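Local coordinates for protein PatF (Prochloron didemni, PDB 4BG2) that probably takes part in making patellamides, cyanobactin natural products, as a member of the prenyltransferase family with an antiparallel barrel ringed by helices, at residues Thr74-Glu78 / Ala109-Ser113; Gly191-Pro195 / His207-Tyr211; Gln23-Asp27 / Lys265-Phe269; Ser47-Ser53 / Tyr299-Glu305; Thr31-Phe37 / Ile121-Leu125. One frame throughout, in Å; residues are numbered along the deposited sequence.

Contact 1 of 5, residues Thr74-Glu78 / Ala109-Ser113; sequences TTWPE and AHVNS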
# COMPACT_ATOMS: atom_id res chain seq x y z
N THR A 74 14.25 6.73 9.22
CA THR A 74 14.81 5.89 8.18
C THR A 74 15.26 4.55 8.71
O THR A 74 16.15 4.50 9.55
CB THR A 74 15.99 6.60 7.50
OG1 THR A 74 15.47 7.70 6.75
CG2 THR A 74 16.75 5.67 6.55
N THR A 75 14.69 3.46 8.20
CA THR A 75 15.17 2.11 8.53
C THR A 75 15.75 1.34 7.33
O THR A 75 16.16 0.18 7.48
CB THR A 75 14.09 1.26 9.24
OG1 THR A 75 12.87 1.34 8.53
CG2 THR A 75 13.86 1.75 10.65
N TRP A 76 15.77 1.95 6.16
CA TRP A 76 16.47 1.37 5.02
C TRP A 76 17.97 1.43 5.24
O TRP A 76 18.47 2.46 5.65
CB TRP A 76 16.14 2.14 3.75
CG TRP A 76 16.74 1.59 2.50
CD1 TRP A 76 17.92 1.95 1.93
CD2 TRP A 76 16.17 0.61 1.63
NE1 TRP A 76 18.13 1.27 0.77
CE2 TRP A 76 17.07 0.43 0.55
CE3 TRP A 76 14.98 -0.14 1.66
CZ2 TRP A 76 16.83 -0.47 -0.49
CZ3 TRP A 76 14.73 -1.03 0.63
CH2 TRP A 76 15.65 -1.18 -0.44
N PRO A 77 18.71 0.34 4.93
CA PRO A 77 18.31 -0.89 4.30
C PRO A 77 18.00 -2.04 5.25
O PRO A 77 17.65 -3.12 4.78
CB PRO A 77 19.56 -1.25 3.48
CG PRO A 77 20.70 -0.79 4.34
CD PRO A 77 20.18 0.40 5.12
N GLU A 78 18.12 -1.83 6.56
CA GLU A 78 17.79 -2.90 7.51
C GLU A 78 16.34 -3.36 7.43
O GLU A 78 16.03 -4.52 7.74
CB GLU A 78 18.20 -2.59 8.96
CG GLU A 78 17.61 -1.35 9.62
CD GLU A 78 18.41 -0.07 9.39
OE1 GLU A 78 19.41 -0.08 8.62
OE2 GLU A 78 17.99 0.94 10.01
N ALA A 109 20.22 -3.33 -6.25
CA ALA A 109 20.64 -2.08 -6.88
C ALA A 109 20.73 -0.91 -5.92
O ALA A 109 21.65 -0.12 -6.00
CB ALA A 109 19.73 -1.74 -8.04
N HIS A 110 19.82 -0.82 -4.97
CA HIS A 110 19.71 0.41 -4.19
C HIS A 110 19.92 0.25 -2.70
O HIS A 110 19.59 1.14 -1.93
CB HIS A 110 18.40 1.10 -4.56
CG HIS A 110 18.35 1.50 -6.00
ND1 HIS A 110 19.21 2.42 -6.52
CD2 HIS A 110 17.60 1.06 -7.03
CE1 HIS A 110 19.00 2.55 -7.82
NE2 HIS A 110 18.01 1.74 -8.15
N VAL A 111 20.55 -0.86 -2.31
CA VAL A 111 20.86 -1.12 -0.91
C VAL A 111 21.63 0.01 -0.23
O VAL A 111 21.33 0.34 0.89
CB VAL A 111 21.64 -2.46 -0.71
CG1 VAL A 111 23.01 -2.42 -1.38
CG2 VAL A 111 21.77 -2.78 0.77
N ASN A 112 22.61 0.59 -0.91
CA ASN A 112 23.37 1.71 -0.35
C ASN A 112 22.77 3.07 -0.64
O ASN A 112 23.41 4.07 -0.38
CB ASN A 112 24.80 1.69 -0.88
CG ASN A 112 25.54 0.44 -0.50
OD1 ASN A 112 25.56 0.04 0.67
ND2 ASN A 112 26.16 -0.21 -1.49
N SER A 113 21.55 3.12 -1.20
CA SER A 113 20.92 4.43 -1.44
C SER A 113 20.62 5.11 -0.11
O SER A 113 20.23 4.46 0.83
CB SER A 113 19.62 4.30 -2.21
OG SER A 113 19.04 5.58 -2.38
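Trp76 supplies the one clear hydrogen bond between these segments: its N-H (NE1) donates a hydrogen bond to His110 O, 3.1 Å away. The bond is bent at hydrogen (143°). The oxygen lies close to the indole plane, at the ring edge, while the donor is tilted from the carbonyl plane. His110 O is shared, because Ser113 N also donates to it, at 2.9 Å, from the opposite face of the carbonyl; two bonds thus grip one backbone oxygen, one closing the turn and the other tying the indole edge to it. Val111 O lies 3.3 Å from Trp76 NE1.

Ser113 O also lies at the ring edge, near its plane, 3.6 Å from Trp76 CD1. CG of Trp76 lies opposite its own N (chi1 -177°), carrying the ring across to the turn.

Apolar packing adds Pro77, joined to Trp76 by a cis peptide. Its CB lies above one face of the indole near the rim, and the same CB meets Val111 CG2 at 3.8 Å. Trp76 also packs on Ile116 and Asn119 of strand 116-124.

His110 to Ser113 form a type I beta turn that carries the chain from helix 101-110 toward strand 116-124, here pinned by a tryptophan from a loop beside the barrel.

Contact 2 of 5, residues Gly191-Pro195 / His207-Tyr211; sequences GPCAP and HLEQY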
# COMPACT_ATOMS: atom_id res chain seq x y z
N GLY A 191 4.54 4.72 -8.31
CA GLY A 191 3.57 5.48 -7.53
C GLY A 191 3.93 6.94 -7.41
O GLY A 191 4.41 7.37 -6.37
N PRO A 192 3.75 7.70 -8.49
CA PRO A 192 3.86 9.13 -8.34
C PRO A 192 2.79 9.69 -7.40
O PRO A 192 1.65 9.20 -7.38
CB PRO A 192 3.65 9.65 -9.77
CG PRO A 192 2.85 8.60 -10.42
CD PRO A 192 3.42 7.32 -9.86
N CYS A 193 3.18 10.68 -6.60
CA CYS A 193 2.29 11.32 -5.64
C CYS A 193 2.36 12.84 -5.75
O CYS A 193 3.37 13.38 -6.19
CB CYS A 193 2.68 10.93 -4.23
SG CYS A 193 2.45 9.18 -3.90
N ALA A 194 1.28 13.50 -5.33
CA ALA A 194 1.23 14.97 -5.23
C ALA A 194 0.56 15.40 -3.92
O ALA A 194 -0.40 14.78 -3.51
CB ALA A 194 0.47 15.55 -6.41
N PRO A 195 1.04 16.49 -3.29
CA PRO A 195 0.49 16.94 -1.99
C PRO A 195 -0.96 17.44 -2.06
O PRO A 195 -1.34 18.02 -3.08
CB PRO A 195 1.43 18.09 -1.61
CG PRO A 195 1.84 18.68 -2.92
CD PRO A 195 1.97 17.49 -3.87
N HIS A 207 4.35 17.56 -11.68
CA HIS A 207 4.16 16.81 -12.94
C HIS A 207 2.89 15.98 -12.90
O HIS A 207 2.15 15.93 -13.89
CB HIS A 207 5.36 15.93 -13.27
CG HIS A 207 6.64 16.69 -13.45
ND1 HIS A 207 6.88 17.51 -14.54
CD2 HIS A 207 7.77 16.71 -12.71
CE1 HIS A 207 8.08 18.03 -14.43
NE2 HIS A 207 8.65 17.54 -13.34
N LEU A 208 2.62 15.34 -11.77
CA LEU A 208 1.40 14.56 -11.60
C LEU A 208 0.15 15.46 -11.60
O LEU A 208 -0.86 15.10 -12.20
CB LEU A 208 1.44 13.71 -10.31
CG LEU A 208 0.16 12.89 -10.00
CD1 LEU A 208 -0.23 11.97 -11.15
CD2 LEU A 208 0.32 12.07 -8.73
N GLU A 209 0.21 16.59 -10.92
CA GLU A 209 -0.88 17.57 -10.92
C GLU A 209 -1.22 17.99 -12.34
O GLU A 209 -2.40 17.97 -12.73
CB GLU A 209 -0.51 18.82 -10.13
CG GLU A 209 -0.57 18.66 -8.62
CD GLU A 209 0.00 19.84 -7.85
OE1 GLU A 209 0.05 20.97 -8.41
OE2 GLU A 209 0.42 19.63 -6.69
N GLN A 210 -0.18 18.36 -13.10
CA GLN A 210 -0.37 18.80 -14.49
C GLN A 210 -0.95 17.70 -15.34
O GLN A 210 -1.83 17.96 -16.15
CB GLN A 210 0.93 19.31 -15.14
CG GLN A 210 1.14 20.79 -15.02
CD GLN A 210 -0.08 21.63 -15.41
OE1 GLN A 210 -0.58 21.57 -16.54
NE2 GLN A 210 -0.56 22.44 -14.45
N TYR A 211 -0.42 16.49 -15.18
CA TYR A 211 -0.87 15.34 -15.95
C TYR A 211 -2.34 15.08 -15.66
O TYR A 211 -3.14 14.84 -16.56
CB TYR A 211 -0.03 14.10 -15.61
CG TYR A 211 -0.51 12.85 -16.30
CD1 TYR A 211 -0.04 12.51 -17.55
CD2 TYR A 211 -1.47 12.04 -15.71
CE1 TYR A 211 -0.50 11.38 -18.21
CE2 TYR A 211 -1.94 10.91 -16.36
CZ TYR A 211 -1.45 10.58 -17.61
OH TYR A 211 -1.89 9.46 -18.25
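Leu208 is the side chain that brings helix 207-211 down on strand 191-194, and it does so through one methyl. Its CD2 sits 3.4 Å from Pro192 O and 3.8 Å from Ala194 N, pressed against the strand backbone. The same methyl also reaches the side chains of two alternate residues, Pro192 CB at 4.2 Å and Ala194 CB likewise at 4.2 Å. CG of Leu208 lies across from its backbone N (chi1 177°), which sends the branch from the helix onto the strand backbone. All of these residues are buried, and Leu208 packs further on Phe230 of strand 229-233, while Pro192 touches Leu169 of helix 163-172. Cys193, between the two, turns its side chain to the other face of the strand, toward Leu229 and Met174.

The packing thins toward the strand's end. There Glu209 runs out as an extended chain, its CG 4.0 Å from Ala194 CB and its carboxylate OE2 3.9 Å from Pro195 CD, the Glu209 and Pro195 side chains crossing at about a right angle. These are van der Waals contacts, and no hydrogen bond joins the segments. Pro195 is exposed and Glu209 partly so, so this side meets solvent.

The axes approach to 7.8 Å at 89° to each other. A helix laid crosswise over a barrel strand, with Leu208 as its main buried contact, fits the prenyltransferase barrel, where helices form a layer around an antiparallel sheet.

Contact 3 of 5, residues Gln23-Asp27 / Lys265-Phe269; sequences QEAFD and KIYNF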
# COMPACT_ATOMS: atom_id res chain seq x y z
N GLN A 23 -9.44 -8.49 11.21
CA GLN A 23 -9.92 -9.84 10.90
C GLN A 23 -11.32 -10.07 11.47
O GLN A 23 -12.18 -10.63 10.79
CB GLN A 23 -8.99 -10.92 11.47
CG GLN A 23 -7.65 -10.99 10.77
CD GLN A 23 -6.63 -11.82 11.55
OE1 GLN A 23 -6.99 -12.76 12.28
NE2 GLN A 23 -5.35 -11.47 11.40
N GLU A 24 -11.54 -9.67 12.72
CA GLU A 24 -12.83 -9.87 13.36
C GLU A 24 -13.91 -9.10 12.62
O GLU A 24 -14.93 -9.66 12.26
CB GLU A 24 -12.82 -9.40 14.82
CG GLU A 24 -11.85 -10.13 15.74
CD GLU A 24 -11.91 -9.64 17.19
OE1 GLU A 24 -12.22 -8.44 17.42
OE2 GLU A 24 -11.67 -10.47 18.09
N ALA A 25 -13.67 -7.82 12.39
CA ALA A 25 -14.66 -6.94 11.76
C ALA A 25 -15.09 -7.37 10.35
O ALA A 25 -16.25 -7.21 9.98
CB ALA A 25 -14.12 -5.52 11.72
N PHE A 26 -14.18 -7.94 9.57
CA PHE A 26 -14.46 -8.26 8.17
C PHE A 26 -14.46 -9.75 7.86
O PHE A 26 -14.31 -10.13 6.71
CB PHE A 26 -13.49 -7.48 7.28
CG PHE A 26 -13.62 -6.03 7.49
CD1 PHE A 26 -14.80 -5.40 7.12
CD2 PHE A 26 -12.66 -5.32 8.16
CE1 PHE A 26 -14.98 -4.06 7.35
CE2 PHE A 26 -12.81 -3.97 8.38
CZ PHE A 26 -13.99 -3.34 7.99
N ASP A 27 -14.63 -10.57 8.90
CA ASP A 27 -14.73 -12.02 8.75
C ASP A 27 -13.59 -12.63 7.94
O ASP A 27 -13.83 -13.44 7.06
CB ASP A 27 -16.09 -12.40 8.12
CG ASP A 27 -17.27 -11.96 8.98
OD1 ASP A 27 -17.11 -11.01 9.79
OD2 ASP A 27 -18.38 -12.53 8.83
N LYS A 265 -20.27 -0.06 5.14
CA LYS A 265 -19.87 -0.87 6.29
C LYS A 265 -18.43 -0.58 6.71
O LYS A 265 -18.14 -0.41 7.90
CB LYS A 265 -20.04 -2.35 6.00
CG LYS A 265 -19.34 -3.24 7.02
CD LYS A 265 -19.71 -4.70 6.80
CE LYS A 265 -18.95 -5.60 7.76
NZ LYS A 265 -19.67 -6.89 7.87
N ILE A 266 -17.52 -0.53 5.74
CA ILE A 266 -16.13 -0.22 6.05
C ILE A 266 -16.04 1.18 6.63
O ILE A 266 -15.29 1.42 7.60
CB ILE A 266 -15.20 -0.30 4.81
CG1 ILE A 266 -15.19 -1.72 4.24
CG2 ILE A 266 -13.78 0.12 5.15
CD1 ILE A 266 -14.85 -1.78 2.76
N TYR A 267 -16.79 2.12 6.06
CA TYR A 267 -16.76 3.49 6.52
C TYR A 267 -17.21 3.62 7.96
O TYR A 267 -16.57 4.29 8.76
CB TYR A 267 -17.65 4.37 5.63
CG TYR A 267 -17.75 5.77 6.16
CD1 TYR A 267 -16.65 6.62 6.11
CD2 TYR A 267 -18.92 6.23 6.73
CE1 TYR A 267 -16.73 7.91 6.60
CE2 TYR A 267 -19.01 7.51 7.24
CZ TYR A 267 -17.91 8.34 7.17
OH TYR A 267 -17.98 9.62 7.65
N ASN A 268 -18.33 2.98 8.28
CA ASN A 268 -18.89 2.96 9.64
C ASN A 268 -17.93 2.34 10.63
O ASN A 268 -17.74 2.85 11.74
CB ASN A 268 -20.18 2.15 9.65
CG ASN A 268 -21.31 2.88 8.96
OD1 ASN A 268 -21.30 4.09 8.79
ND2 ASN A 268 -22.30 2.12 8.55
N PHE A 269 -17.34 1.22 10.23
CA PHE A 269 -16.36 0.58 11.08
C PHE A 269 -15.22 1.55 11.41
O PHE A 269 -14.83 1.69 12.56
CB PHE A 269 -15.81 -0.68 10.43
CG PHE A 269 -14.59 -1.22 11.11
CD1 PHE A 269 -14.71 -1.96 12.28
CD2 PHE A 269 -13.33 -0.93 10.62
CE1 PHE A 269 -13.58 -2.44 12.92
CE2 PHE A 269 -12.20 -1.41 11.26
CZ PHE A 269 -12.33 -2.17 12.41
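Phe26 and Phe269 meet as a T-shaped pair: the edge of Phe26 points at a face of Phe269, with ring centroids 5.0 Å apart and planes at 73°. Phe26 CE2 stands over that face, offset toward the rim, and Phe26 CZ comes 3.6 Å from Phe269 CD2. One face of the Phe26 ring is overlain near its rim by CB of its own neighbour Ala25, a methyl that also packs against Phe269, 3.3 Å from CE1. The contact joins helices 3-25 and 261-272, two members of the helical layer around the prenyltransferase-type barrel.

Phe26 is the first residue to leave helical geometry at the end of helix 3-25. Its ring leans toward the barrel, where Cys54 and Leu61 of strands 48-57 and 60-70 lie against it, and its CE1 meets Ile266 CG1 at 3.9 Å, the two side chains crossing at about a right angle. Ile266 itself rests on Cys54 and Val56.

Lys265 borders the exposed side. CG opposite its backbone N (chi1 166°) and an extended chain carry it alongside the helix end, where its CE lies 3.8 Å from Ala25 O; Asp27 OD1 stays 5.2 Å from Lys265 NZ.

Contact 4 of 5, residues Ser47-Ser53 / Tyr299-Glu305; sequences SCSVESS and YYDQWDE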
# COMPACT_ATOMS: atom_id res chain seq x y z
N SER A 47 8.40 1.97 16.56
CA SER A 47 6.98 2.20 16.42
C SER A 47 6.60 1.95 14.97
O SER A 47 7.28 2.43 14.06
CB SER A 47 6.66 3.64 16.82
OG SER A 47 5.27 3.88 16.75
N CYS A 48 5.51 1.21 14.77
CA CYS A 48 5.00 0.88 13.45
C CYS A 48 3.63 1.47 13.18
O CYS A 48 2.85 1.73 14.10
CB CYS A 48 4.90 -0.63 13.31
SG CYS A 48 6.50 -1.46 13.13
N SER A 49 3.34 1.66 11.90
CA SER A 49 1.99 1.90 11.45
C SER A 49 1.47 0.64 10.76
O SER A 49 2.22 -0.07 10.08
CB SER A 49 1.92 3.12 10.52
OG SER A 49 2.01 2.72 9.18
N VAL A 50 0.21 0.31 11.00
CA VAL A 50 -0.43 -0.81 10.35
C VAL A 50 -1.50 -0.27 9.45
O VAL A 50 -2.42 0.42 9.93
CB VAL A 50 -1.07 -1.79 11.36
CG1 VAL A 50 -1.76 -2.93 10.63
CG2 VAL A 50 -0.04 -2.30 12.35
N GLU A 51 -1.37 -0.53 8.16
CA GLU A 51 -2.35 -0.06 7.17
C GLU A 51 -3.14 -1.24 6.70
O GLU A 51 -2.64 -2.05 5.92
CB GLU A 51 -1.69 0.62 5.97
CG GLU A 51 -2.69 1.38 5.08
CD GLU A 51 -2.04 2.28 4.02
OE1 GLU A 51 -0.94 1.95 3.56
OE2 GLU A 51 -2.64 3.31 3.61
N SER A 52 -4.35 -1.38 7.22
CA SER A 52 -5.24 -2.46 6.84
C SER A 52 -6.14 -1.98 5.68
O SER A 52 -6.41 -0.80 5.54
CB SER A 52 -6.12 -2.89 8.02
OG SER A 52 -5.36 -3.18 9.19
N SER A 53 -6.67 -2.90 4.89
CA SER A 53 -7.60 -2.52 3.85
C SER A 53 -8.58 -3.63 3.50
O SER A 53 -8.42 -4.80 3.89
CB SER A 53 -6.84 -2.05 2.62
OG SER A 53 -6.06 -3.11 2.08
N TYR A 299 -8.50 1.81 2.57
CA TYR A 299 -7.33 1.66 3.44
C TYR A 299 -7.56 2.52 4.67
O TYR A 299 -8.12 3.59 4.56
CB TYR A 299 -6.08 2.18 2.70
CG TYR A 299 -5.61 1.30 1.58
CD1 TYR A 299 -6.12 1.40 0.30
CD2 TYR A 299 -4.63 0.32 1.83
CE1 TYR A 299 -5.65 0.56 -0.73
CE2 TYR A 299 -4.18 -0.51 0.82
CZ TYR A 299 -4.68 -0.39 -0.44
OH TYR A 299 -4.21 -1.26 -1.41
N TYR A 300 -7.13 2.05 5.83
CA TYR A 300 -7.04 2.88 7.01
C TYR A 300 -5.75 2.53 7.75
O TYR A 300 -5.31 1.37 7.74
CB TYR A 300 -8.28 2.74 7.89
CG TYR A 300 -8.50 1.39 8.50
CD1 TYR A 300 -9.18 0.40 7.81
CD2 TYR A 300 -8.06 1.11 9.78
CE1 TYR A 300 -9.40 -0.84 8.39
CE2 TYR A 300 -8.29 -0.12 10.36
CZ TYR A 300 -8.94 -1.10 9.66
OH TYR A 300 -9.13 -2.33 10.23
N ASP A 301 -5.16 3.53 8.40
CA ASP A 301 -3.83 3.47 8.98
C ASP A 301 -3.92 3.72 10.47
O ASP A 301 -4.55 4.70 10.91
CB ASP A 301 -2.95 4.53 8.31
CG ASP A 301 -1.46 4.42 8.69
OD1 ASP A 301 -0.99 3.35 9.16
OD2 ASP A 301 -0.73 5.42 8.48
N GLN A 302 -3.32 2.82 11.25
CA GLN A 302 -3.30 2.91 12.70
C GLN A 302 -1.86 2.88 13.20
O GLN A 302 -1.02 2.11 12.69
CB GLN A 302 -4.12 1.78 13.30
CG GLN A 302 -5.61 1.90 13.01
CD GLN A 302 -6.40 0.71 13.51
OE1 GLN A 302 -6.25 -0.39 12.98
NE2 GLN A 302 -7.26 0.92 14.50
N TRP A 303 -1.56 3.74 14.18
CA TRP A 303 -0.22 3.87 14.73
C TRP A 303 -0.16 3.20 16.10
O TRP A 303 -1.00 3.45 16.97
CB TRP A 303 0.24 5.36 14.78
CG TRP A 303 0.56 5.92 13.36
CD1 TRP A 303 -0.02 5.54 12.16
CD2 TRP A 303 1.51 6.97 13.01
NE1 TRP A 303 0.52 6.26 11.12
CE2 TRP A 303 1.45 7.14 11.61
CE3 TRP A 303 2.40 7.76 13.76
CZ2 TRP A 303 2.25 8.08 10.93
CZ3 TRP A 303 3.19 8.70 13.08
CH2 TRP A 303 3.11 8.84 11.68
N ASP A 304 0.83 2.32 16.29
CA ASP A 304 0.87 1.46 17.47
C ASP A 304 1.23 2.16 18.78
O ASP A 304 1.26 1.52 19.82
CB ASP A 304 1.77 0.24 17.23
CG ASP A 304 3.25 0.61 17.10
OD1 ASP A 304 3.68 1.73 17.45
OD2 ASP A 304 4.01 -0.29 16.66
N GLU A 305 1.50 3.45 18.73
CA GLU A 305 1.62 4.25 19.95
C GLU A 305 0.27 4.82 20.41
O GLU A 305 0.22 5.45 21.45
CB GLU A 305 2.63 5.38 19.73
CG GLU A 305 3.97 4.89 19.21
CD GLU A 305 5.11 5.07 20.18
OE1 GLU A 305 5.00 4.48 21.29
OE2 GLU A 305 6.11 5.76 19.83
O HOH W 1 -4.94 -0.65 10.62
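Strands 48-53 and 299-303 close the antiparallel barrel, pairing its first strand with its last, as Val50 N to Gln302 O (2.8 Å, nearly straight) illustrates. Val50 with Gln302 and Ser52 with Tyr300 are hydrogen-bonded pairs; they alternate with the non-hydrogen-bonded pairs Ser49-Trp303, Glu51-Asp301 and Ser53-Tyr299.

On the face of Val50, Ser52, Tyr300 and Gln302, one water donates to Val50 O and Gln302 OE1 and accepts from Ser52 OG. Ser52 CB lies over the Tyr300 ring as a CH-pi contact, while Tyr300 OH bonds His22 of helix 3-25. On the other face Ser53 CB sits over the Tyr299 ring, 3.7 Å from its centroid. Asp301, its CG opposite the backbone N (chi1 -171°), ties Ser49 across the pair to Trp303 on its own strand: OD1 takes Ser49 OG at 3.1 Å on its syn lone pair, and OD2 receives Trp303 NE1 at 3.0 Å from above the carboxylate plane.

Past the strand end, Asp304 holds the start of strand 48-53, with Arg15 as salt-bridge partner of OD2. Asp304 N donates to Cys48 O (3.0 Å), Cys48 N reaches Asp304 OD2 at 2.8 Å, and Ser47 OG donates to Asp304 OD1 at 2.8 Å.

Contact 5 of 5, residues Thr31-Phe37 / Ile121-Leu125; sequences TFPLPLF and IGVHL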
# COMPACT_ATOMS: atom_id res chain seq x y z
N THR A 31 -6.17 -17.75 7.28
CA THR A 31 -5.56 -18.59 6.27
C THR A 31 -4.10 -18.17 6.05
O THR A 31 -3.76 -17.00 6.19
CB THR A 31 -6.35 -18.42 4.95
OG1 THR A 31 -7.73 -18.72 5.21
CG2 THR A 31 -5.84 -19.33 3.85
N PHE A 32 -3.26 -19.14 5.73
CA PHE A 32 -1.91 -18.88 5.25
C PHE A 32 -1.95 -17.72 4.26
O PHE A 32 -2.79 -17.72 3.36
CB PHE A 32 -1.37 -20.12 4.53
CG PHE A 32 0.05 -19.98 4.10
CD1 PHE A 32 0.38 -19.44 2.87
CD2 PHE A 32 1.06 -20.36 4.96
CE1 PHE A 32 1.71 -19.27 2.50
CE2 PHE A 32 2.39 -20.21 4.59
CZ PHE A 32 2.72 -19.67 3.36
N PRO A 33 -1.03 -16.74 4.39
CA PRO A 33 0.10 -16.60 5.29
C PRO A 33 -0.12 -15.67 6.49
O PRO A 33 0.84 -15.17 7.09
CB PRO A 33 1.15 -15.98 4.39
CG PRO A 33 0.33 -15.03 3.57
CD PRO A 33 -1.03 -15.64 3.41
N LEU A 34 -1.37 -15.50 6.90
CA LEU A 34 -1.68 -14.55 7.97
C LEU A 34 -1.05 -14.85 9.33
O LEU A 34 -0.46 -13.96 9.93
CB LEU A 34 -3.19 -14.38 8.07
CG LEU A 34 -3.75 -13.19 8.85
CD1 LEU A 34 -2.86 -11.95 8.79
CD2 LEU A 34 -5.14 -12.87 8.29
N PRO A 35 -1.15 -16.09 9.82
CA PRO A 35 -0.38 -16.38 11.05
C PRO A 35 1.11 -16.06 10.98
O PRO A 35 1.65 -15.45 11.91
CB PRO A 35 -0.59 -17.89 11.26
CG PRO A 35 -1.90 -18.17 10.61
CD PRO A 35 -1.99 -17.24 9.42
N LEU A 36 1.77 -16.45 9.89
CA LEU A 36 3.19 -16.10 9.67
C LEU A 36 3.40 -14.58 9.66
O LEU A 36 4.39 -14.08 10.20
CB LEU A 36 3.69 -16.66 8.33
CG LEU A 36 4.17 -18.11 8.25
CD1 LEU A 36 4.40 -18.49 6.80
CD2 LEU A 36 5.44 -18.28 9.07
N PHE A 37 2.50 -13.85 9.02
CA PHE A 37 2.64 -12.41 8.94
C PHE A 37 2.58 -11.76 10.32
O PHE A 37 3.36 -10.84 10.64
CB PHE A 37 1.55 -11.83 8.07
CG PHE A 37 1.68 -10.38 7.88
CD1 PHE A 37 2.77 -9.85 7.17
CD2 PHE A 37 0.77 -9.51 8.43
CE1 PHE A 37 2.90 -8.50 6.98
CE2 PHE A 37 0.90 -8.14 8.26
CZ PHE A 37 1.97 -7.65 7.53
N ILE A 121 6.36 -4.33 5.00
CA ILE A 121 6.03 -5.69 4.65
C ILE A 121 4.52 -5.83 4.73
O ILE A 121 3.87 -5.24 5.59
CB ILE A 121 6.71 -6.76 5.53
CG1 ILE A 121 6.50 -6.51 7.00
CG2 ILE A 121 8.21 -6.83 5.24
CD1 ILE A 121 6.79 -7.71 7.86
N GLY A 122 3.99 -6.66 3.87
CA GLY A 122 2.59 -6.83 3.80
C GLY A 122 2.20 -8.10 3.12
O GLY A 122 3.00 -8.71 2.41
N VAL A 123 0.95 -8.49 3.38
CA VAL A 123 0.32 -9.61 2.75
C VAL A 123 -1.09 -9.22 2.33
O VAL A 123 -1.79 -8.52 3.07
CB VAL A 123 0.22 -10.86 3.66
CG1 VAL A 123 1.59 -11.44 3.90
CG2 VAL A 123 -0.48 -10.56 4.98
N HIS A 124 -1.50 -9.72 1.18
CA HIS A 124 -2.88 -9.64 0.72
C HIS A 124 -3.40 -11.05 0.48
O HIS A 124 -2.98 -11.74 -0.47
CB HIS A 124 -2.99 -8.82 -0.58
CG HIS A 124 -2.50 -7.40 -0.46
ND1 HIS A 124 -2.25 -6.61 -1.55
CD2 HIS A 124 -2.22 -6.64 0.62
CE1 HIS A 124 -1.87 -5.41 -1.16
NE2 HIS A 124 -1.80 -5.42 0.16
N LEU A 125 -4.32 -11.47 1.34
CA LEU A 125 -5.04 -12.73 1.19
C LEU A 125 -6.02 -12.62 0.02
O LEU A 125 -6.75 -11.66 -0.04
CB LEU A 125 -5.85 -13.03 2.47
CG LEU A 125 -6.03 -14.43 3.03
CD1 LEU A 125 -4.81 -15.30 2.78
CD2 LEU A 125 -6.35 -14.37 4.53
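Thr31 touches the end of Leu125 with its CB, 4.1 Å from Leu125 CD2. The next residue, Phe32, adds its carbonyl: Phe32 O approaches Leu125 CD1 at 3.2 Å, while its ring turns the other way, toward Gln93 and Leu129. A cis peptide leads into Pro33, the N-cap of helix 34-42. The proline ring slides past Val123 of the strand and Leu125 just beyond it, with Pro33 CD 3.8 Å from Leu125 CD1 and Pro33 CG 3.8 Å from Val123 CG1.

The helix beginning here lies against strand 116-124 of the barrel, part of the helical layer that surrounds the sheet in prenyltransferase-type folds. Val123 and Leu125 alternate with His124, whose side chain leaves by the opposite face to bond Glu67 and Glu179.

Leu34 brings its CD2 against Leu125 CD2, and its N is bonded to Thr31 O across the turn. One helical turn on, Phe37 has CG opposite its backbone N (chi1 -176°), which lays the ring over the strand. Val123 CG2 packs on one face as a CH-pi contact, 3.9 Å from the centroid and 22° off the normal. Ile121 O meets the ring edge, 3.6 Å from Phe37 CZ, and Phe37 CE1 lies 3.6 Å from Gly122 CA.

In the fold
Contacts 2, 4 and 5 all reach the one barrel sheet, and contact 4 is its closure. Contact 3 adjoins it (centres about 15 Å apart), with Phe269 CE2 3.4 Å from Tyr300 OH. Contact 3 also touches contact 5, where Gln23 NE2 and Leu34 CD2 pack at 3.4 Å. Contacts 1 and 3 lie on opposite sides of the chain's centre, about 35 Å apart between centres. Contacts 3 and 4 each bridge about 240 residues and their segments alternate along the chain; contacts 1 and 2 fall within both spans and contact 5 within that of contact 3, so the last barrel strand comes back to pair with the first, and a helix from each end region packs outside the seam.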